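PDB 1Z47: putative ABC-transporter ATP-binding protein from Alicyclobacillus acidocaldarius, which probably binds and hydrolyses ATP to drive sulfate uptake, as the ATPase subunit of an ABC transporter. Local coordinates for residues Ala299-Val304 with Val343-Thr348; Tyr96-His101 with Arg153-Arg158; Gly19-Tyr24 with Pro67-Val72; Arg254-Gly259 with Glu276-Ala281. All blocks are in the same frame, centred on the assembly; numbering follows the deposited sequence.

Contact 1 of 4, residues Ala299-Val304 with Val343-Thr348; sequences AHAQVV and VHMNVT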
loop_
_atom_site.group_PDB
_atom_site.type_symbol
_atom_site.label_atom_id
_atom_site.label_comp_id
_atom_site.label_asym_id
_atom_site.label_seq_id
_atom_site.Cartn_x
_atom_site.Cartn_y
_atom_site.Cartn_z
ATOM N N ALA B 299 7.704 -6.537 -34.242
ATOM C CA ALA B 299 7.263 -6.174 -32.896
ATOM C C ALA B 299 8.411 -6.165 -31.891
ATOM O O ALA B 299 9.372 -6.930 -32.034
ATOM C CB ALA B 299 6.176 -7.133 -32.429
ATOM N N HIS B 300 8.296 -5.295 -30.883
ATOM C CA HIS B 300 9.299 -5.162 -29.816
ATOM C C HIS B 300 9.014 -6.134 -28.683
ATOM O O HIS B 300 9.934 -6.703 -28.087
ATOM C CB HIS B 300 9.286 -3.753 -29.232
ATOM C CG HIS B 300 9.774 -2.699 -30.169
ATOM N ND1 HIS B 300 9.536 -1.357 -29.962
ATOM C CD2 HIS B 300 10.521 -2.780 -31.293
ATOM C CE1 HIS B 300 10.118 -0.657 -30.919
ATOM N NE2 HIS B 300 10.723 -1.496 -31.739
ATOM N N ALA B 301 7.732 -6.320 -28.384
ATOM C CA ALA B 301 7.353 -7.205 -27.305
ATOM C C ALA B 301 6.049 -7.939 -27.534
ATOM O O ALA B 301 5.333 -7.701 -28.499
ATOM C CB ALA B 301 7.283 -6.416 -26.007
ATOM N N GLN B 302 5.761 -8.857 -26.627
ATOM C CA GLN B 302 4.544 -9.635 -26.690
ATOM C C GLN B 302 3.904 -9.464 -25.317
ATOM O O GLN B 302 4.580 -9.533 -24.289
ATOM C CB GLN B 302 4.869 -11.101 -26.975
ATOM C CG GLN B 302 3.654 -11.957 -27.236
ATOM C CD GLN B 302 4.019 -13.347 -27.715
ATOM O OE1 GLN B 302 4.758 -14.076 -27.048
ATOM N NE2 GLN B 302 3.497 -13.726 -28.876
ATOM N N VAL B 303 2.602 -9.228 -25.305
ATOM C CA VAL B 303 1.887 -9.014 -24.059
ATOM C C VAL B 303 1.741 -10.267 -23.227
ATOM O O VAL B 303 1.273 -11.295 -23.708
ATOM C CB VAL B 303 0.495 -8.435 -24.339
ATOM C CG1 VAL B 303 -0.353 -8.456 -23.063
ATOM C CG2 VAL B 303 0.635 -7.021 -24.894
ATOM N N VAL B 304 2.166 -10.188 -21.975
ATOM C CA VAL B 304 2.032 -11.319 -21.085
ATOM C C VAL B 304 0.606 -11.181 -20.564
ATOM O O VAL B 304 -0.185 -12.114 -20.641
ATOM C CB VAL B 304 3.038 -11.245 -19.919
ATOM C CG1 VAL B 304 2.884 -12.456 -19.023
ATOM C CG2 VAL B 304 4.457 -11.172 -20.467
ATOM N N VAL B 343 3.484 -6.237 -29.913
ATOM C CA VAL B 343 3.460 -4.778 -29.851
ATOM C C VAL B 343 4.785 -4.053 -30.019
ATOM O O VAL B 343 5.865 -4.625 -29.843
ATOM C CB VAL B 343 2.865 -4.271 -28.511
ATOM C CG1 VAL B 343 1.396 -4.652 -28.405
ATOM C CG2 VAL B 343 3.665 -4.849 -27.336
ATOM N N HIS B 344 4.656 -2.767 -30.333
ATOM C CA HIS B 344 5.751 -1.827 -30.529
ATOM C C HIS B 344 5.708 -0.925 -29.307
ATOM O O HIS B 344 4.619 -0.562 -28.857
ATOM C CB HIS B 344 5.492 -0.999 -31.799
ATOM C CG HIS B 344 6.287 0.271 -31.885
ATOM N ND1 HIS B 344 7.490 0.355 -32.553
ATOM C CD2 HIS B 344 6.041 1.511 -31.401
ATOM C CE1 HIS B 344 7.952 1.591 -32.478
ATOM N NE2 HIS B 344 7.092 2.312 -31.783
ATOM N N MET B 345 6.882 -0.579 -28.772
ATOM C CA MET B 345 7.013 0.285 -27.597
ATOM C C MET B 345 7.474 1.678 -27.974
ATOM O O MET B 345 8.192 1.857 -28.950
ATOM C CB MET B 345 8.036 -0.283 -26.613
ATOM C CG MET B 345 7.605 -1.528 -25.885
ATOM S SD MET B 345 9.024 -2.259 -25.035
ATOM C CE MET B 345 9.235 -3.722 -25.988
ATOM N N ASN B 346 7.087 2.655 -27.164
ATOM C CA ASN B 346 7.449 4.040 -27.400
ATOM C C ASN B 346 7.812 4.713 -26.085
ATOM O O ASN B 346 6.942 5.267 -25.395
ATOM C CB ASN B 346 6.270 4.779 -28.017
ATOM C CG ASN B 346 6.672 6.087 -28.651
ATOM O OD1 ASN B 346 7.570 6.793 -28.174
ATOM N ND2 ASN B 346 5.995 6.429 -29.733
ATOM N N VAL B 347 9.093 4.685 -25.732
ATOM C CA VAL B 347 9.522 5.304 -24.492
ATOM C C VAL B 347 9.457 6.801 -24.716
ATOM O O VAL B 347 10.044 7.283 -25.665
ATOM C CB VAL B 347 10.956 4.852 -24.141
ATOM C CG1 VAL B 347 11.473 5.581 -22.911
ATOM C CG2 VAL B 347 10.951 3.356 -23.913
ATOM N N THR B 348 8.728 7.524 -23.858
ATOM C CA THR B 348 8.584 8.977 -23.999
ATOM C C THR B 348 9.407 9.834 -23.034
ATOM O O THR B 348 9.736 10.967 -23.359
ATOM C CB THR B 348 7.086 9.420 -23.891
ATOM O OG1 THR B 348 6.595 9.176 -22.565
ATOM C CG2 THR B 348 6.234 8.661 -24.903
#
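His300 reaches from the bulge just ahead of strand 301-308 onto the backbone of His344 and Met345. Its CB sits 3.2 Å from CE of Met345, a methyl that also presses on Ala301 CB at 3.3 Å, tighter than usual van der Waals contact. CG stands beside the backbone N (chi1 -68°), which brings ND1 to Met345 N, whose N-H gives a nearly straight hydrogen bond (3.0 Å, 171°), the donor tilted from the ring plane. Because ND1 accepts, a neutral ring would probably keep its proton on NE2. Farther out, CE1 comes within 3.3 Å of His344 ND1, and NE2 at the tip lies 3.8 Å from that nitrogen; the two imidazoles lie side by side and point the same way, their planes inclined by 31° in an oblique pairing. With an alanine here, the N-H of Met345 would probably lose its acceptor and the His344 ring would be freer to turn. The backbone fits this reach: His300 N and Ala301 N both donate to Val343 O, at 2.7 and 2.9 Å, a classic beta bulge, while Val343 N returns a bond to Ala301 O. Such an extra residue can locally disturb the alternation of side chains, consistent with His300 pointing at the neighbouring strand. Strand 342-347 runs between strands 289-293 and 301-308 in a five-stranded antiparallel sheet of the C-terminal, beta-rich part of the chain. Ile317 of strand 312-319 packs on Ala301, Val303 and Met345, and Ala264 from a loop touches both His300 and Met345.

Contact 2 of 4, residues Tyr96-His101 with Arg153-Arg158; sequences YALFQH and RVALAR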
loop_
_atom_site.group_PDB
_atom_site.type_symbol
_atom_site.label_atom_id
_atom_site.label_comp_id
_atom_site.label_asym_id
_atom_site.label_seq_id
_atom_site.Cartn_x
_atom_site.Cartn_y
_atom_site.Cartn_z
ATOM N N TYR B 96 4.000 2.137 21.601
ATOM C CA TYR B 96 3.144 2.641 22.669
ATOM C C TYR B 96 1.931 1.749 22.938
ATOM O O TYR B 96 1.806 0.639 22.410
ATOM C CB TYR B 96 2.666 4.050 22.294
ATOM C CG TYR B 96 2.755 5.089 23.391
ATOM C CD1 TYR B 96 2.821 6.447 23.072
ATOM C CD2 TYR B 96 2.751 4.725 24.740
ATOM C CE1 TYR B 96 2.882 7.417 24.063
ATOM C CE2 TYR B 96 2.809 5.691 25.742
ATOM C CZ TYR B 96 2.874 7.034 25.394
ATOM O OH TYR B 96 2.922 7.999 26.372
ATOM N N ALA B 97 1.038 2.259 23.772
ATOM C CA ALA B 97 -0.176 1.554 24.123
ATOM C C ALA B 97 -0.970 2.483 25.021
ATOM O O ALA B 97 -0.449 2.990 26.015
ATOM C CB ALA B 97 0.151 0.268 24.860
ATOM N N LEU B 98 -2.221 2.730 24.651
ATOM C CA LEU B 98 -3.073 3.581 25.456
ATOM C C LEU B 98 -3.231 2.886 26.803
ATOM O O LEU B 98 -3.108 1.662 26.897
ATOM C CB LEU B 98 -4.453 3.743 24.807
ATOM C CG LEU B 98 -4.560 4.349 23.405
ATOM C CD1 LEU B 98 -6.045 4.504 23.050
ATOM C CD2 LEU B 98 -3.855 5.689 23.353
ATOM N N PHE B 99 -3.485 3.667 27.845
ATOM C CA PHE B 99 -3.685 3.113 29.171
ATOM C C PHE B 99 -5.083 2.514 29.155
ATOM O O PHE B 99 -6.088 3.211 29.295
ATOM C CB PHE B 99 -3.542 4.228 30.198
ATOM C CG PHE B 99 -2.225 4.957 30.098
ATOM C CD1 PHE B 99 -2.154 6.331 30.304
ATOM C CD2 PHE B 99 -1.055 4.266 29.782
ATOM C CE1 PHE B 99 -0.932 7.010 30.194
ATOM C CE2 PHE B 99 0.172 4.933 29.670
ATOM C CZ PHE B 99 0.232 6.307 29.877
ATOM N N GLN B 100 -5.116 1.204 28.961
ATOM C CA GLN B 100 -6.341 0.426 28.853
ATOM C C GLN B 100 -7.368 0.548 29.967
ATOM O O GLN B 100 -8.554 0.312 29.749
ATOM C CB GLN B 100 -5.969 -1.048 28.676
ATOM C CG GLN B 100 -5.053 -1.296 27.483
ATOM C CD GLN B 100 -5.677 -0.852 26.174
ATOM O OE1 GLN B 100 -6.776 -1.285 25.818
ATOM N NE2 GLN B 100 -4.982 0.017 25.451
ATOM N N HIS B 101 -6.925 0.930 31.156
ATOM C CA HIS B 101 -7.839 1.015 32.285
ATOM C C HIS B 101 -8.220 2.442 32.657
ATOM O O HIS B 101 -8.780 2.711 33.721
ATOM C CB HIS B 101 -7.195 0.258 33.438
ATOM C CG HIS B 101 -6.526 -1.003 32.990
ATOM N ND1 HIS B 101 -5.157 -1.170 33.007
ATOM C CD2 HIS B 101 -7.032 -2.120 32.411
ATOM C CE1 HIS B 101 -4.850 -2.331 32.457
ATOM N NE2 HIS B 101 -5.969 -2.928 32.087
ATOM N N ARG B 153 -6.610 7.968 17.194
ATOM C CA ARG B 153 -6.935 9.375 17.388
ATOM C C ARG B 153 -6.661 9.748 18.851
ATOM O O ARG B 153 -6.180 10.849 19.150
ATOM C CB ARG B 153 -8.396 9.672 17.024
ATOM C CG ARG B 153 -8.747 9.349 15.572
ATOM C CD ARG B 153 -9.819 10.283 14.989
ATOM N NE ARG B 153 -11.112 10.227 15.678
ATOM C CZ ARG B 153 -12.055 9.309 15.483
ATOM N NH1 ARG B 153 -13.188 9.379 16.175
ATOM N NH2 ARG B 153 -11.893 8.330 14.599
ATOM N N VAL B 154 -6.930 8.827 19.768
ATOM C CA VAL B 154 -6.706 9.103 21.184
ATOM C C VAL B 154 -5.210 9.221 21.484
ATOM O O VAL B 154 -4.791 10.075 22.254
ATOM C CB VAL B 154 -7.356 8.004 22.100
ATOM C CG1 VAL B 154 -7.062 8.292 23.568
ATOM C CG2 VAL B 154 -8.872 7.963 21.886
ATOM N N ALA B 155 -4.404 8.373 20.854
ATOM C CA ALA B 155 -2.961 8.399 21.058
ATOM C C ALA B 155 -2.387 9.733 20.565
ATOM O O ALA B 155 -1.506 10.323 21.197
ATOM C CB ALA B 155 -2.298 7.197 20.305
ATOM N N LEU B 156 -2.879 10.217 19.435
ATOM C CA LEU B 156 -2.398 11.496 18.921
ATOM C C LEU B 156 -2.823 12.622 19.881
ATOM O O LEU B 156 -2.070 13.584 20.094
ATOM C CB LEU B 156 -2.941 11.757 17.506
ATOM C CG LEU B 156 -2.570 13.087 16.829
ATOM C CD1 LEU B 156 -1.050 13.254 16.775
ATOM C CD2 LEU B 156 -3.153 13.118 15.415
ATOM N N ALA B 157 -4.008 12.499 20.484
ATOM C CA ALA B 157 -4.477 13.527 21.428
ATOM C C ALA B 157 -3.580 13.578 22.685
ATOM O O ALA B 157 -3.202 14.665 23.148
ATOM C CB ALA B 157 -5.952 13.262 21.814
ATOM N N ARG B 158 -3.251 12.406 23.227
ATOM C CA ARG B 158 -2.377 12.276 24.402
ATOM C C ARG B 158 -1.018 12.901 24.127
ATOM O O ARG B 158 -0.492 13.641 24.949
ATOM C CB ARG B 158 -2.155 10.796 24.763
ATOM C CG ARG B 158 -1.120 10.546 25.858
ATOM C CD ARG B 158 -1.093 9.079 26.299
ATOM N NE ARG B 158 -0.705 8.187 25.203
ATOM C CZ ARG B 158 -0.669 6.856 25.275
ATOM N NH1 ARG B 158 -0.299 6.144 24.213
ATOM N NH2 ARG B 158 -1.007 6.225 26.395
#
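Arg158 lays its guanidinium flat on the ring of Tyr96, the planes 19° apart and Arg158 CZ 3.7 Å from the ring centroid, a stacked cation-pi pair, although the tyrosine is poorly ordered. NH1 stands over the middle of that ring. Leu98 CD2 approaches the opposite guanidinium face, 3.7 Å from NH1, so the flat group is sandwiched between an aromatic and an aliphatic surface. Phe99 meets it differently: its plane is turned 63° away, and NH2 points at the centre of the ring face, with Arg158 CZ 4.9 Å from the Phe99 centroid. At the guanidinium edge NH2 makes a weak hydrogen bond to Ala97 O (3.3 Å). The side chain leaves helix 148-160 extended and bends only at chi3 (62°), which brings its end up to the loop. That loop follows strand 89-93 and probably corresponds to the Q-loop region of ABC ATPases, while the helix probably begins within the LSGGQ signature motif. A leucine in place of Arg158 would probably leave the Tyr96 and Phe99 faces without their cation and Ala97 O without this donor. About a turn earlier in the helix, Val154 and Ala155 receive the methyls of Leu98, CD1 against Val154 CB at 3.9 Å and CD2 against Ala155 CB, while Asn107 of helix 104-109 touches both Leu98 and Arg158.

Contact 3 of 4, residues Gly19-Tyr24 with Pro67-Val72; sequences GVEKIY and PTKGDV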
loop_
_atom_site.group_PDB
_atom_site.type_symbol
_atom_site.label_atom_id
_atom_site.label_comp_id
_atom_site.label_asym_id
_atom_site.label_seq_id
_atom_site.Cartn_x
_atom_site.Cartn_y
_atom_site.Cartn_z
ATOM N N GLY B 19 26.458 16.166 11.635
ATOM C CA GLY B 19 27.390 15.055 11.548
ATOM C C GLY B 19 27.067 13.953 12.535
ATOM O O GLY B 19 27.948 13.449 13.231
ATOM N N VAL B 20 25.791 13.577 12.591
ATOM C CA VAL B 20 25.341 12.543 13.504
ATOM C C VAL B 20 25.734 11.171 12.995
ATOM O O VAL B 20 25.518 10.827 11.828
ATOM C CB VAL B 20 23.818 12.610 13.698
ATOM C CG1 VAL B 20 23.367 11.482 14.604
ATOM C CG2 VAL B 20 23.431 13.978 14.282
ATOM N N GLU B 21 26.308 10.390 13.894
ATOM C CA GLU B 21 26.773 9.059 13.579
ATOM C C GLU B 21 26.409 8.111 14.711
ATOM O O GLU B 21 26.624 8.418 15.879
ATOM C CB GLU B 21 28.289 9.105 13.383
ATOM C CG GLU B 21 28.953 7.780 13.142
ATOM C CD GLU B 21 30.468 7.917 13.074
ATOM O OE1 GLU B 21 30.962 8.646 12.176
ATOM O OE2 GLU B 21 31.153 7.305 13.929
ATOM N N LYS B 22 25.855 6.958 14.341
ATOM C CA LYS B 22 25.442 5.918 15.278
ATOM C C LYS B 22 25.504 4.654 14.434
ATOM O O LYS B 22 24.601 4.372 13.656
ATOM C CB LYS B 22 24.012 6.172 15.735
ATOM C CG LYS B 22 23.780 6.015 17.216
ATOM C CD LYS B 22 23.797 4.571 17.665
ATOM C CE LYS B 22 23.190 4.487 19.058
ATOM N NZ LYS B 22 23.198 3.123 19.628
ATOM N N ILE B 23 26.579 3.902 14.596
ATOM C CA ILE B 23 26.817 2.699 13.805
ATOM C C ILE B 23 26.560 1.400 14.555
ATOM O O ILE B 23 26.960 1.244 15.708
ATOM C CB ILE B 23 28.278 2.727 13.294
ATOM C CG1 ILE B 23 28.478 3.989 12.457
ATOM C CG2 ILE B 23 28.604 1.476 12.487
ATOM C CD1 ILE B 23 29.917 4.385 12.283
ATOM N N TYR B 24 25.879 0.469 13.899
ATOM C CA TYR B 24 25.600 -0.828 14.505
ATOM C C TYR B 24 26.460 -1.847 13.768
ATOM O O TYR B 24 26.387 -1.962 12.544
ATOM C CB TYR B 24 24.113 -1.187 14.382
ATOM C CG TYR B 24 23.198 -0.320 15.228
ATOM C CD1 TYR B 24 22.823 0.955 14.811
ATOM C CD2 TYR B 24 22.735 -0.774 16.462
ATOM C CE1 TYR B 24 21.997 1.772 15.609
ATOM C CE2 TYR B 24 21.920 0.026 17.267
ATOM C CZ TYR B 24 21.557 1.297 16.835
ATOM O OH TYR B 24 20.782 2.087 17.654
ATOM N N PRO B 67 23.726 9.800 19.726
ATOM C CA PRO B 67 24.764 9.730 18.688
ATOM C C PRO B 67 26.175 9.451 19.205
ATOM O O PRO B 67 26.565 9.941 20.262
ATOM C CB PRO B 67 24.654 11.090 17.997
ATOM C CG PRO B 67 24.215 12.002 19.113
ATOM C CD PRO B 67 23.182 11.166 19.847
ATOM N N THR B 68 26.924 8.645 18.456
ATOM C CA THR B 68 28.300 8.295 18.811
ATOM C C THR B 68 29.200 9.480 18.461
ATOM O O THR B 68 30.309 9.611 18.984
ATOM C CB THR B 68 28.806 7.056 18.020
ATOM O OG1 THR B 68 27.920 5.951 18.223
ATOM C CG2 THR B 68 30.198 6.659 18.492
ATOM N N LYS B 69 28.709 10.324 17.558
ATOM C CA LYS B 69 29.402 11.529 17.098
ATOM C C LYS B 69 28.343 12.431 16.481
ATOM O O LYS B 69 27.296 11.958 16.033
ATOM C CB LYS B 69 30.457 11.191 16.035
ATOM C CG LYS B 69 31.635 10.385 16.551
ATOM C CD LYS B 69 32.478 9.827 15.411
ATOM C CE LYS B 69 33.449 8.767 15.922
ATOM N NZ LYS B 69 34.154 8.051 14.816
ATOM N N GLY B 70 28.610 13.728 16.448
ATOM C CA GLY B 70 27.647 14.653 15.884
ATOM C C GLY B 70 26.647 15.081 16.932
ATOM O O GLY B 70 26.627 14.544 18.035
ATOM N N ASP B 71 25.810 16.054 16.603
ATOM C CA ASP B 71 24.831 16.529 17.568
ATOM C C ASP B 71 23.449 16.742 16.966
ATOM O O ASP B 71 23.302 16.892 15.753
ATOM C CB ASP B 71 25.306 17.841 18.213
ATOM C CG ASP B 71 26.555 17.661 19.072
ATOM O OD1 ASP B 71 27.676 17.840 18.550
ATOM O OD2 ASP B 71 26.409 17.327 20.272
ATOM N N VAL B 72 22.441 16.762 17.834
ATOM C CA VAL B 72 21.061 16.974 17.417
ATOM C C VAL B 72 20.512 18.246 18.048
ATOM O O VAL B 72 20.582 18.434 19.260
ATOM C CB VAL B 72 20.153 15.785 17.811
ATOM C CG1 VAL B 72 20.377 15.413 19.268
ATOM C CG2 VAL B 72 18.686 16.156 17.566
#
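Glu21 and Lys69 form an antiparallel hydrogen-bonded pair that includes a classic beta bulge, since Thr68 N (2.6 Å) and Lys69 N (3.3 Å) both donate to Glu21 O while Glu21 N donates to Lys69 O at 2.8 Å. Thr68 N comes in nearly along the C=O axis of Glu21, and Lys69 N farther off that axis, at 138°. Beyond the bulge the chain turns a corner at Gly70, whose CA lies 2.9 Å from Gly19 O; a side chain there would run into Gly19 O and Val20 N. Glu21 and Lys69 send their side chains out side by side on the same face of the sheet. With CG anti to the backbone N (chi1 176°), the glutamate lies alongside the extended lysine, so Glu21 OE2 touches Lys69 CD and makes a salt bridge with Lys69 NZ, its hydrogen bond weak, both at 3.2 Å. Val20 points elsewhere: CG1 packs on Pro67 CB at 3.6 Å, and Pro67 in turn rests on Leu60 of helix 54-62. These strands belong to the antiparallel beta subdomain of the ATPase, where strand 15-22 also pairs with strand 34-38. The salt bridge lies near the surface and is probably partly screened by solvent; the doubly accepting Glu21 carbonyl and the lack of a side chain at Gly70 are consistent with the fixed register.

Contact 4 of 4, residues Arg254-Gly259 with Glu276-Ala281; sequences RAVQNG and EGSEVA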
loop_
_atom_site.group_PDB
_atom_site.type_symbol
_atom_site.label_atom_id
_atom_site.label_comp_id
_atom_site.label_asym_id
_atom_site.label_seq_id
_atom_site.Cartn_x
_atom_site.Cartn_y
_atom_site.Cartn_z
ATOM N N ARG B 254 22.236 -0.887 -19.884
ATOM C CA ARG B 254 22.536 -0.751 -21.304
ATOM C C ARG B 254 23.972 -0.294 -21.342
ATOM O O ARG B 254 24.445 0.352 -20.407
ATOM C CB ARG B 254 21.649 0.309 -22.014
ATOM C CG ARG B 254 20.189 -0.077 -22.215
ATOM C CD ARG B 254 19.970 -1.199 -23.187
ATOM N NE ARG B 254 18.544 -1.446 -23.410
ATOM C CZ ARG B 254 17.789 -2.296 -22.700
ATOM N NH1 ARG B 254 18.305 -3.000 -21.700
ATOM N NH2 ARG B 254 16.513 -2.467 -23.014
ATOM N N ALA B 255 24.683 -0.653 -22.410
ATOM C CA ALA B 255 26.079 -0.237 -22.558
ATOM C C ALA B 255 26.053 0.915 -23.553
ATOM O O ALA B 255 25.306 0.877 -24.527
ATOM C CB ALA B 255 26.944 -1.396 -23.117
ATOM N N VAL B 256 26.865 1.927 -23.318
ATOM C CA VAL B 256 26.898 3.069 -24.213
ATOM C C VAL B 256 27.777 2.804 -25.448
ATOM O O VAL B 256 28.894 2.312 -25.314
ATOM C CB VAL B 256 27.470 4.280 -23.484
ATOM C CG1 VAL B 256 27.535 5.466 -24.418
ATOM C CG2 VAL B 256 26.642 4.563 -22.240
ATOM N N GLN B 257 27.261 3.101 -26.640
ATOM C CA GLN B 257 28.047 2.951 -27.869
ATOM C C GLN B 257 27.583 4.067 -28.812
ATOM O O GLN B 257 26.375 4.302 -28.959
ATOM C CB GLN B 257 27.834 1.565 -28.486
ATOM C CG GLN B 257 28.918 1.174 -29.503
ATOM C CD GLN B 257 28.816 -0.292 -29.927
ATOM O OE1 GLN B 257 27.853 -0.967 -29.586
ATOM N NE2 GLN B 257 29.804 -0.779 -30.674
ATOM N N ASN B 258 28.539 4.777 -29.406
ATOM C CA ASN B 258 28.248 5.899 -30.304
ATOM C C ASN B 258 27.422 6.968 -29.584
ATOM O O ASN B 258 26.490 7.550 -30.169
ATOM C CB ASN B 258 27.495 5.397 -31.546
ATOM C CG ASN B 258 28.227 4.282 -32.247
ATOM O OD1 ASN B 258 29.438 4.369 -32.467
ATOM N ND2 ASN B 258 27.501 3.213 -32.603
ATOM N N GLY B 259 27.766 7.206 -28.312
ATOM C CA GLY B 259 27.078 8.195 -27.489
ATOM C C GLY B 259 25.584 7.983 -27.222
ATOM O O GLY B 259 24.860 8.936 -26.948
ATOM N N GLU B 276 32.368 5.977 -23.615
ATOM C CA GLU B 276 31.982 4.899 -24.525
ATOM C C GLU B 276 32.278 3.581 -23.796
ATOM O O GLU B 276 33.288 3.477 -23.103
ATOM C CB GLU B 276 32.830 4.949 -25.810
ATOM C CG GLU B 276 32.388 5.999 -26.812
ATOM C CD GLU B 276 31.031 5.676 -27.412
ATOM O OE1 GLU B 276 30.965 4.755 -28.263
ATOM O OE2 GLU B 276 30.035 6.331 -27.015
ATOM N N GLY B 277 31.404 2.591 -23.954
ATOM C CA GLY B 277 31.635 1.292 -23.331
ATOM C C GLY B 277 31.239 1.122 -21.874
ATOM O O GLY B 277 31.218 0.005 -21.361
ATOM N N SER B 278 30.931 2.208 -21.192
ATOM C CA SER B 278 30.518 2.111 -19.790
ATOM C C SER B 278 29.059 1.686 -19.708
ATOM O O SER B 278 28.295 1.897 -20.648
ATOM C CB SER B 278 30.656 3.462 -19.123
ATOM O OG SER B 278 29.657 4.322 -19.654
ATOM N N GLU B 279 28.645 1.111 -18.580
ATOM C CA GLU B 279 27.250 0.681 -18.443
ATOM C C GLU B 279 26.426 1.722 -17.678
ATOM O O GLU B 279 26.953 2.398 -16.783
ATOM C CB GLU B 279 27.189 -0.661 -17.708
ATOM C CG GLU B 279 27.871 -1.792 -18.472
ATOM C CD GLU B 279 27.815 -3.111 -17.735
ATOM O OE1 GLU B 279 27.932 -3.104 -16.494
ATOM O OE2 GLU B 279 27.665 -4.156 -18.394
ATOM N N VAL B 280 25.156 1.871 -18.052
ATOM C CA VAL B 280 24.263 2.816 -17.357
ATOM C C VAL B 280 22.973 2.076 -17.069
ATOM O O VAL B 280 22.695 1.017 -17.670
ATOM C CB VAL B 280 23.850 4.036 -18.242
ATOM C CG1 VAL B 280 25.042 4.872 -18.610
ATOM C CG2 VAL B 280 23.168 3.536 -19.514
ATOM N N ALA B 281 22.190 2.641 -16.150
ATOM C CA ALA B 281 20.879 2.100 -15.825
ATOM C C ALA B 281 19.913 3.052 -16.519
ATOM O O ALA B 281 20.015 4.263 -16.365
ATOM C CB ALA B 281 20.618 2.129 -14.290
#
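Glu276 holds two successive backbone N-H groups with one carboxylate: OE1 takes Asn258 N at 2.7 Å through its syn lone pair, and OE2 takes Gly259 N at 2.8 Å, also from the syn side but 26° out of the carboxylate plane. The side chain gets there by bending at chi2 (-67°), which folds the carboxylate back over the turn. Asn258 and Gly259 both have positive phi, consistent with a tight turn that presents two successive N-H groups to the carboxylate. OE2 also lies 3.7 Å from Val256 CG1. The turn leads from strand 250-255 to strand 260-262, in what is probably the CysA C-terminal regulatory domain. Strands 250-255 and 279-284 are neighbours in a three-stranded antiparallel sheet, where Arg254 and Val280 make a hydrogen-bonded pair, with Val280 N to Arg254 O at 2.9 Å, and Ala255 and Glu279 a non-hydrogen-bonded one. The ladder then runs on past the strand ends, as Val256 N donates to Ser278 O (3.0 Å) and Gly277 N to Val256 O. Val256 CG2 packs crosswise on Val280 CG1 at 4.0 Å, and Ile261 touches both valines. The Arg254 guanidinium leads away to a salt bridge with Glu323.

The four contacts fall into two groups that match two parts of the chain. Contacts 2 and 3 belong to the ABC ATPase part, their centres 31 Å apart and their nearest atoms about 17 Å; contacts 1 and 4 lie in the C-terminal beta-rich part, their centres 22 Å apart and their nearest atoms about 8 Å. Between the groups the gaps are long, as with contacts 1 and 2, whose centres are 53 Å apart on opposite sides of the chain's centre; the centres of contacts 3 and 4 are 39 Å apart. Contact 3 touches the probable Walker A region through Pro67, which packs on helix 54-62, the helix that begins at that loop.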